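Local coordinates for precorrin-6A reductase (Rhodobacter capsulatus, PDB 4X7G), which catalyses the NADPH-dependent reduction of precorrin-6A, a step of cobalamin biosynthesis, in a cleft that holds both dinucleotide and reduced precorrin, at residues A27-A32 against L43-G48; R109-P114 against P216-D221. One frame throughout, in Å; residues are numbered along the deposited sequence.

Contact 1: residues A27-A32 against L43-G48. With NAP (NADP nicotinamide-adenine-dinucleotide phosphate), chain B.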
loop_
_atom_site.group_PDB
_atom_site.type_symbol
_atom_site.label_atom_id
_atom_site.label_comp_id
_atom_site.label_asym_id
_atom_site.label_seq_id
_atom_site.Cartn_x
_atom_site.Cartn_y
_atom_site.Cartn_z
ATOM N N ALA A 27 15.416 -4.597 14.909
ATOM C CA ALA A 27 14.174 -4.103 14.309
ATOM C C ALA A 27 13.129 -5.167 14.301
ATOM O O ALA A 27 13.469 -6.373 14.115
ATOM C CB ALA A 27 14.406 -3.644 12.871
ATOM N N VAL A 28 11.860 -4.775 14.380
ATOM C CA VAL A 28 10.656 -5.641 14.232
ATOM C C VAL A 28 9.881 -5.143 13.029
ATOM O O VAL A 28 9.734 -3.909 12.879
ATOM C CB VAL A 28 9.802 -5.547 15.516
ATOM C CG1 VAL A 28 8.483 -6.269 15.276
ATOM C CG2 VAL A 28 10.524 -6.104 16.738
ATOM N N PHE A 29 9.350 -6.045 12.232
ATOM C CA PHE A 29 8.465 -5.746 11.142
ATOM C C PHE A 29 7.062 -6.013 11.525
ATOM O O PHE A 29 6.784 -7.063 12.187
ATOM C CB PHE A 29 8.876 -6.620 9.965
ATOM C CG PHE A 29 8.208 -6.248 8.651
ATOM C CD1 PHE A 29 6.971 -6.673 8.322
ATOM C CD2 PHE A 29 8.917 -5.514 7.727
ATOM C CE1 PHE A 29 6.390 -6.343 7.081
ATOM C CE2 PHE A 29 8.321 -5.200 6.509
ATOM C CZ PHE A 29 7.137 -5.650 6.198
ATOM N N SER A 30 6.076 -5.201 11.154
ATOM C CA SER A 30 4.704 -5.401 11.526
ATOM C C SER A 30 3.790 -5.503 10.314
ATOM O O SER A 30 3.704 -4.533 9.519
ATOM C CB SER A 30 4.234 -4.288 12.406
ATOM O OG SER A 30 2.884 -4.460 12.839
ATOM N N TYR A 31 3.004 -6.588 10.244
ATOM C CA TYR A 31 1.851 -6.703 9.350
ATOM C C TYR A 31 0.557 -6.546 10.161
ATOM O O TYR A 31 0.473 -6.973 11.282
ATOM C CB TYR A 31 1.832 -8.073 8.718
ATOM C CG TYR A 31 2.822 -8.368 7.636
ATOM C CD1 TYR A 31 2.824 -7.693 6.395
ATOM C CD2 TYR A 31 3.770 -9.434 7.727
ATOM C CE1 TYR A 31 3.679 -8.025 5.362
ATOM C CE2 TYR A 31 4.628 -9.750 6.709
ATOM C CZ TYR A 31 4.511 -9.112 5.505
ATOM O OH TYR A 31 5.295 -9.472 4.380
ATOM N N ALA A 32 -0.439 -6.037 9.479
ATOM C CA ALA A 32 -1.786 -5.980 10.049
ATOM C C ALA A 32 -2.445 -7.357 10.170
ATOM O O ALA A 32 -3.333 -7.507 11.031
ATOM C CB ALA A 32 -2.672 -5.167 9.108
ATOM N N LEU A 43 13.267 -9.900 9.222
ATOM C CA LEU A 43 13.233 -9.385 10.586
ATOM C C LEU A 43 12.184 -10.181 11.351
ATOM O O LEU A 43 11.211 -10.612 10.740
ATOM C CB LEU A 43 12.898 -7.960 10.573
ATOM C CG LEU A 43 13.874 -6.993 9.913
ATOM C CD1 LEU A 43 13.216 -5.627 9.790
ATOM C CD2 LEU A 43 15.174 -6.962 10.621
ATOM N N PRO A 44 12.317 -10.273 12.664
ATOM C CA PRO A 44 11.221 -10.766 13.496
ATOM C C PRO A 44 9.935 -10.014 13.146
ATOM O O PRO A 44 9.974 -8.775 13.105
ATOM C CB PRO A 44 11.671 -10.600 14.908
ATOM C CG PRO A 44 13.027 -10.073 14.841
ATOM C CD PRO A 44 13.441 -9.779 13.436
ATOM N N THR A 45 8.861 -10.749 12.946
ATOM C CA THR A 45 7.635 -10.161 12.373
ATOM C C THR A 45 6.457 -10.328 13.304
ATOM O O THR A 45 6.102 -11.469 13.626
ATOM C CB THR A 45 7.350 -10.750 11.029
ATOM O OG1 THR A 45 8.444 -10.368 10.120
ATOM C CG2 THR A 45 6.061 -10.276 10.414
ATOM N N ARG A 46 5.803 -9.262 13.687
ATOM C CA ARG A 46 4.536 -9.285 14.420
ATOM C C ARG A 46 3.407 -9.180 13.438
ATOM O O ARG A 46 3.560 -8.587 12.340
ATOM C CB ARG A 46 4.480 -8.257 15.449
ATOM C CG ARG A 46 4.408 -6.871 14.978
ATOM C CD ARG A 46 4.098 -5.809 16.025
ATOM N NE ARG A 46 2.883 -6.097 16.765
ATOM C CZ ARG A 46 1.676 -6.081 16.208
ATOM N NH1 ARG A 46 1.448 -5.746 14.960
ATOM N NH2 ARG A 46 0.657 -6.370 17.030
ATOM N N ILE A 47 2.278 -9.835 13.724
ATOM C CA ILE A 47 1.125 -9.897 12.819
ATOM C C ILE A 47 -0.134 -9.603 13.606
ATOM O O ILE A 47 -0.421 -10.360 14.570
ATOM C CB ILE A 47 1.089 -11.239 12.117
ATOM C CG1 ILE A 47 2.336 -11.526 11.278
ATOM C CG2 ILE A 47 -0.178 -11.160 11.195
ATOM C CD1 ILE A 47 2.466 -12.933 10.636
ATOM N N GLY A 48 -0.839 -8.561 13.264
ATOM C CA GLY A 48 -2.082 -8.198 13.967
ATOM C C GLY A 48 -2.135 -6.748 14.234
ATOM O O GLY A 48 -1.130 -6.033 14.238
HETATM P PA NAP B . -5.797 0.986 7.748
HETATM O O1A NAP B . -7.256 1.121 7.336
HETATM O O2A NAP B . -5.048 2.131 7.820
HETATM O O5B NAP B . -5.650 0.208 9.067
HETATM C C5B NAP B . -6.715 -0.330 9.876
HETATM C C4B NAP B . -6.243 -0.980 11.155
HETATM O O4B NAP B . -5.406 -2.165 10.794
HETATM C C3B NAP B . -5.223 -0.186 11.925
HETATM O O3B NAP B . -5.877 0.802 12.725
HETATM C C2B NAP B . -4.447 -1.195 12.667
HETATM O O2B NAP B . -5.266 -1.786 13.694
HETATM C C1B NAP B . -4.280 -2.247 11.696
HETATM N N9A NAP B . -3.063 -2.157 10.845
HETATM C C8A NAP B . -2.914 -1.540 9.624
HETATM N N7A NAP B . -1.643 -1.684 9.160
HETATM C C5A NAP B . -0.993 -2.332 10.175
HETATM C C6A NAP B . 0.375 -2.783 10.307
HETATM N N6A NAP B . 1.261 -2.683 9.306
HETATM N N1A NAP B . 0.758 -3.400 11.446
HETATM C C2A NAP B . -0.200 -3.540 12.449
HETATM N N3A NAP B . -1.491 -3.209 12.460
HETATM C C4A NAP B . -1.854 -2.613 11.289
HETATM O O3 NAP B . -4.976 0.031 6.741
HETATM P PN NAP B . -5.438 -1.135 5.692
HETATM O O1N NAP B . -5.878 -0.517 4.372
HETATM O O2N NAP B . -6.351 -2.083 6.340
HETATM O O5D NAP B . -4.013 -1.808 5.344
HETATM C C5D NAP B . -3.704 -3.119 5.900
HETATM C C4D NAP B . -2.333 -3.432 5.546
HETATM O O4D NAP B . -2.244 -3.687 4.156
HETATM C C3D NAP B . -1.254 -2.406 5.967
HETATM O O3D NAP B . -0.058 -3.012 6.483
HETATM C C2D NAP B . -0.951 -1.705 4.644
HETATM O O2D NAP B . 0.319 -1.211 4.466
HETATM C C1D NAP B . -1.241 -2.848 3.634
HETATM N N1N NAP B . -1.711 -2.346 2.428
HETATM C C2N NAP B . -2.592 -1.598 2.188
HETATM C C3N NAP B . -2.589 -1.404 0.853
HETATM C C7N NAP B . -3.734 -0.430 1.001
HETATM O O7N NAP B . -3.911 -0.408 2.330
HETATM N N7N NAP B . -4.309 0.215 -0.108
HETATM C C4N NAP B . -1.533 -2.081 -0.080
HETATM C C5N NAP B . -0.441 -3.062 0.305
HETATM C C6N NAP B . -0.710 -2.997 1.656
HETATM P P2B NAP B . -5.171 -1.232 15.228
HETATM O O1X NAP B . -5.914 -2.353 15.911
HETATM O O2X NAP B . -3.812 -1.029 15.579
HETATM O O3X NAP B . -5.705 0.229 15.303
#
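At the C-terminal strand ends of a parallel Rossmann-type sheet, where the dinucleotide binds, Ser30 and Arg46 meet beside the N1A-C2A edge of the NADP adenine. Ser30 OG receives a hydrogen bond from Arg46 NH1 at 2.9 Å, lying at the guanidinium edge near its plane, and gives its proton to NAP N1A at 2.8 Å. Ser30 O accepts from NAP N6A, so one residue reads the Watson-Crick edge of the base. The hydroxyl stands anti to the backbone N of Ser30 (chi1 -178°), which turns it to the ring. NH1 of Arg46 also reaches Gly48 O at 2.7 Å, so the side chain, bent at chi3, runs forward to the backbone just past its strand; Phe50 and Tyr59 add cation-pi contacts.

Strand 45-47 closes the sheet beside 27-31, as parallel bridges from Phe29-Thr45 to Tyr31-Ile47. Arg46 N donates to Phe29 O (2.8 Å), and Tyr31 N to Arg46 O (2.9 Å). On the face of Phe29 and Tyr31, Thr45 CG2 sits 3.6 Å from Tyr31 CD2, while Phe29 CE1 lies over the tyrosine ring centre. Tyr31 OH is held by Val39 O and Gln41 NE2. Ala32 CB packs on the face of the base, 3.5 Å from NAP C4A.

Contact 2: residues R109-P114 against P216-D221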
loop_
_atom_site.group_PDB
_atom_site.type_symbol
_atom_site.label_atom_id
_atom_site.label_comp_id
_atom_site.label_asym_id
_atom_site.label_seq_id
_atom_site.Cartn_x
_atom_site.Cartn_y
_atom_site.Cartn_z
ATOM N N ARG A 109 -3.334 8.417 -19.995
ATOM C CA ARG A 109 -4.635 9.034 -20.108
ATOM C C ARG A 109 -5.358 8.877 -18.796
ATOM O O ARG A 109 -5.977 7.821 -18.567
ATOM C CB ARG A 109 -5.468 8.461 -21.258
ATOM C CG ARG A 109 -6.800 9.224 -21.529
ATOM C CD ARG A 109 -7.338 9.071 -22.972
ATOM N NE ARG A 109 -7.285 7.631 -23.429
ATOM C CZ ARG A 109 -8.322 6.824 -23.621
ATOM N NH1 ARG A 109 -9.514 7.279 -23.304
ATOM N NH2 ARG A 109 -8.158 5.564 -24.075
ATOM N N TRP A 110 -5.149 9.801 -17.926
ATOM C CA TRP A 110 -5.604 9.727 -16.543
ATOM C C TRP A 110 -6.673 10.697 -16.224
ATOM O O TRP A 110 -6.640 11.879 -16.704
ATOM C CB TRP A 110 -4.453 9.937 -15.584
ATOM C CG TRP A 110 -3.360 8.906 -15.592
ATOM C CD1 TRP A 110 -3.277 7.764 -16.349
ATOM C CD2 TRP A 110 -2.190 8.947 -14.784
ATOM N NE1 TRP A 110 -2.130 7.088 -15.984
ATOM C CE2 TRP A 110 -1.435 7.781 -15.095
ATOM C CE3 TRP A 110 -1.714 9.822 -13.814
ATOM C CZ2 TRP A 110 -0.248 7.500 -14.446
ATOM C CZ3 TRP A 110 -0.551 9.494 -13.148
ATOM C CH2 TRP A 110 0.176 8.379 -13.503
ATOM N N THR A 111 -7.641 10.298 -15.412
ATOM C CA THR A 111 -8.515 11.244 -14.710
ATOM C C THR A 111 -8.353 11.035 -13.242
ATOM O O THR A 111 -8.046 9.891 -12.807
ATOM C CB THR A 111 -9.952 11.195 -15.151
ATOM O OG1 THR A 111 -10.415 9.842 -15.025
ATOM C CG2 THR A 111 -10.155 11.664 -16.559
ATOM N N HIS A 112 -8.520 12.033 -12.423
ATOM C CA HIS A 112 -8.397 12.015 -11.023
ATOM C C HIS A 112 -9.700 12.156 -10.318
ATOM O O HIS A 112 -10.570 12.974 -10.793
ATOM C CB HIS A 112 -7.500 13.243 -10.578
ATOM C CG HIS A 112 -6.116 13.153 -11.103
ATOM N ND1 HIS A 112 -5.632 13.598 -12.293
ATOM C CD2 HIS A 112 -5.106 12.604 -10.447
ATOM C CE1 HIS A 112 -4.316 13.281 -12.377
ATOM N NE2 HIS A 112 -4.016 12.675 -11.280
ATOM N N VAL A 113 -9.886 11.417 -9.266
ATOM C CA VAL A 113 -11.060 11.472 -8.400
ATOM C C VAL A 113 -10.600 11.436 -6.947
ATOM O O VAL A 113 -9.511 10.956 -6.640
ATOM C CB VAL A 113 -12.016 10.333 -8.684
ATOM C CG1 VAL A 113 -12.609 10.442 -10.090
ATOM C CG2 VAL A 113 -11.433 8.969 -8.476
ATOM N N PRO A 114 -11.425 11.962 -6.047
ATOM C CA PRO A 114 -10.931 12.128 -4.672
ATOM C C PRO A 114 -10.978 10.894 -3.847
ATOM O O PRO A 114 -10.240 10.869 -2.799
ATOM C CB PRO A 114 -11.915 13.183 -4.089
ATOM C CG PRO A 114 -13.188 12.993 -4.874
ATOM C CD PRO A 114 -12.614 12.825 -6.294
ATOM N N PRO A 216 -7.475 4.187 -20.530
ATOM C CA PRO A 216 -7.636 5.212 -19.488
ATOM C C PRO A 216 -7.515 4.613 -18.094
ATOM O O PRO A 216 -7.926 3.451 -17.885
ATOM C CB PRO A 216 -9.023 5.725 -19.783
ATOM C CG PRO A 216 -9.789 4.490 -20.214
ATOM C CD PRO A 216 -8.787 3.759 -21.077
ATOM N N VAL A 217 -7.038 5.436 -17.205
ATOM C CA VAL A 217 -6.937 5.110 -15.789
ATOM C C VAL A 217 -7.759 6.108 -15.015
ATOM O O VAL A 217 -7.607 7.347 -15.264
ATOM C CB VAL A 217 -5.509 5.101 -15.273
ATOM C CG1 VAL A 217 -5.437 4.752 -13.814
ATOM C CG2 VAL A 217 -4.645 4.173 -16.107
ATOM N N ILE A 218 -8.614 5.671 -14.108
ATOM C CA ILE A 218 -9.300 6.520 -13.114
ATOM C C ILE A 218 -8.501 6.375 -11.856
ATOM O O ILE A 218 -8.427 5.272 -11.300
ATOM C CB ILE A 218 -10.712 6.056 -12.925
ATOM C CG1 ILE A 218 -11.512 6.246 -14.208
ATOM C CG2 ILE A 218 -11.412 6.768 -11.765
ATOM C CD1 ILE A 218 -12.792 5.445 -14.307
ATOM N N LEU A 219 -7.800 7.414 -11.460
ATOM C CA LEU A 219 -6.779 7.402 -10.408
ATOM C C LEU A 219 -7.293 8.109 -9.186
ATOM O O LEU A 219 -7.679 9.302 -9.257
ATOM C CB LEU A 219 -5.478 8.071 -10.966
ATOM C CG LEU A 219 -4.287 7.969 -10.095
ATOM C CD1 LEU A 219 -3.833 6.557 -9.904
ATOM C CD2 LEU A 219 -3.176 8.825 -10.677
ATOM N N ILE A 220 -7.304 7.422 -8.064
ATOM C CA ILE A 220 -7.881 7.959 -6.850
ATOM C C ILE A 220 -6.739 8.672 -6.065
ATOM O O ILE A 220 -5.665 8.124 -5.778
ATOM C CB ILE A 220 -8.453 6.847 -5.993
ATOM C CG1 ILE A 220 -9.555 6.089 -6.782
ATOM C CG2 ILE A 220 -9.028 7.388 -4.703
ATOM C CD1 ILE A 220 -9.791 4.690 -6.353
ATOM N N ASP A 221 -7.006 9.939 -5.721
ATOM C CA ASP A 221 -6.059 10.702 -4.931
ATOM C C ASP A 221 -5.955 10.142 -3.523
ATOM O O ASP A 221 -6.843 9.579 -2.939
ATOM C CB ASP A 221 -6.573 12.167 -4.938
ATOM C CG ASP A 221 -6.524 12.810 -6.345
ATOM O OD1 ASP A 221 -5.730 12.424 -7.218
ATOM O OD2 ASP A 221 -7.245 13.781 -6.429
HETATM O O HOH W 1 -9.707 8.158 -17.140
HETATM O O HOH W 2 -8.683 9.073 -1.001
#
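The guanidinium of Arg109 lays one face on the ring of Pro216, with Pro216 CB 3.9 Å above its plane and displaced toward the rim; NH2 approaches Pro216 CD at 3.6 Å and is hydrogen-bonded to Gly214 O. The indole of Trp110 runs alongside Val217, its CD1 3.6 Å from Val217 CB, and its other end meets the next residue on that face, CE3 lying 3.6 Å from Leu219 CD2. With CG anti to its carbonyl carbon (chi1 -64°), the indole spans the two aliphatic residues. Replacing Trp110 by an alanine would probably uncover Val217 CB and Leu219 CD2 and open a gap between the strand and Leu207. At the edge of the His112 imidazole, CD2 comes within 3.3 Å of Asp221 OD1, ring and carboxylate planes being 33° apart; NE2 remains 4.4 Å from OD1, and the two groups form no salt bridge.

On the reverse face Val113 CG2 touches Ile220 CG1 and Ile218 CG2. A water bridges Thr111 OG1 and Val217 O, giving this carbonyl a second donor besides Thr111 N. The backbones pair in parallel through five hydrogen bonds; Leu219 N to Thr111 O, at 2.8 Å, is nearly straight (172°).

Strand 109-113 comes first in the chain yet fills the edge place of a second Rossmann-like sheet, consistent with strand swapping between the two domains, and strand 216-220 lies between it and strand 192-196, bonded to Val193 and Ala195. Helix 205-213 packs on the Trp110 and Val217 face through Leu207 and Ala210, while Ala118 and Ala119 of helix 116-122 cover Val113 and Ile218 on the other.

Overall arrangement
Contact 1 and contact 2 lie on opposite sides of the chain's centre, their centres 33 Å apart and nearest atoms about 19 Å apart, and each pairs an outermost strand with its inner neighbour in a different six-stranded parallel sheet. Contact 1 comes first along the chain and joins two strands close in sequence. The two strands of contact 2, adjacent in their sheet, are separated along the chain by its four other strands. Strand 229-231 crosses to the far edge of the first sheet while 109-113 serves the second, consistent with strand swapping between the two Rossmann-fold domains. Contact 1 touches NADP directly, whereas at contact 2 the side chain of Ile220 stays about 9 Å from it.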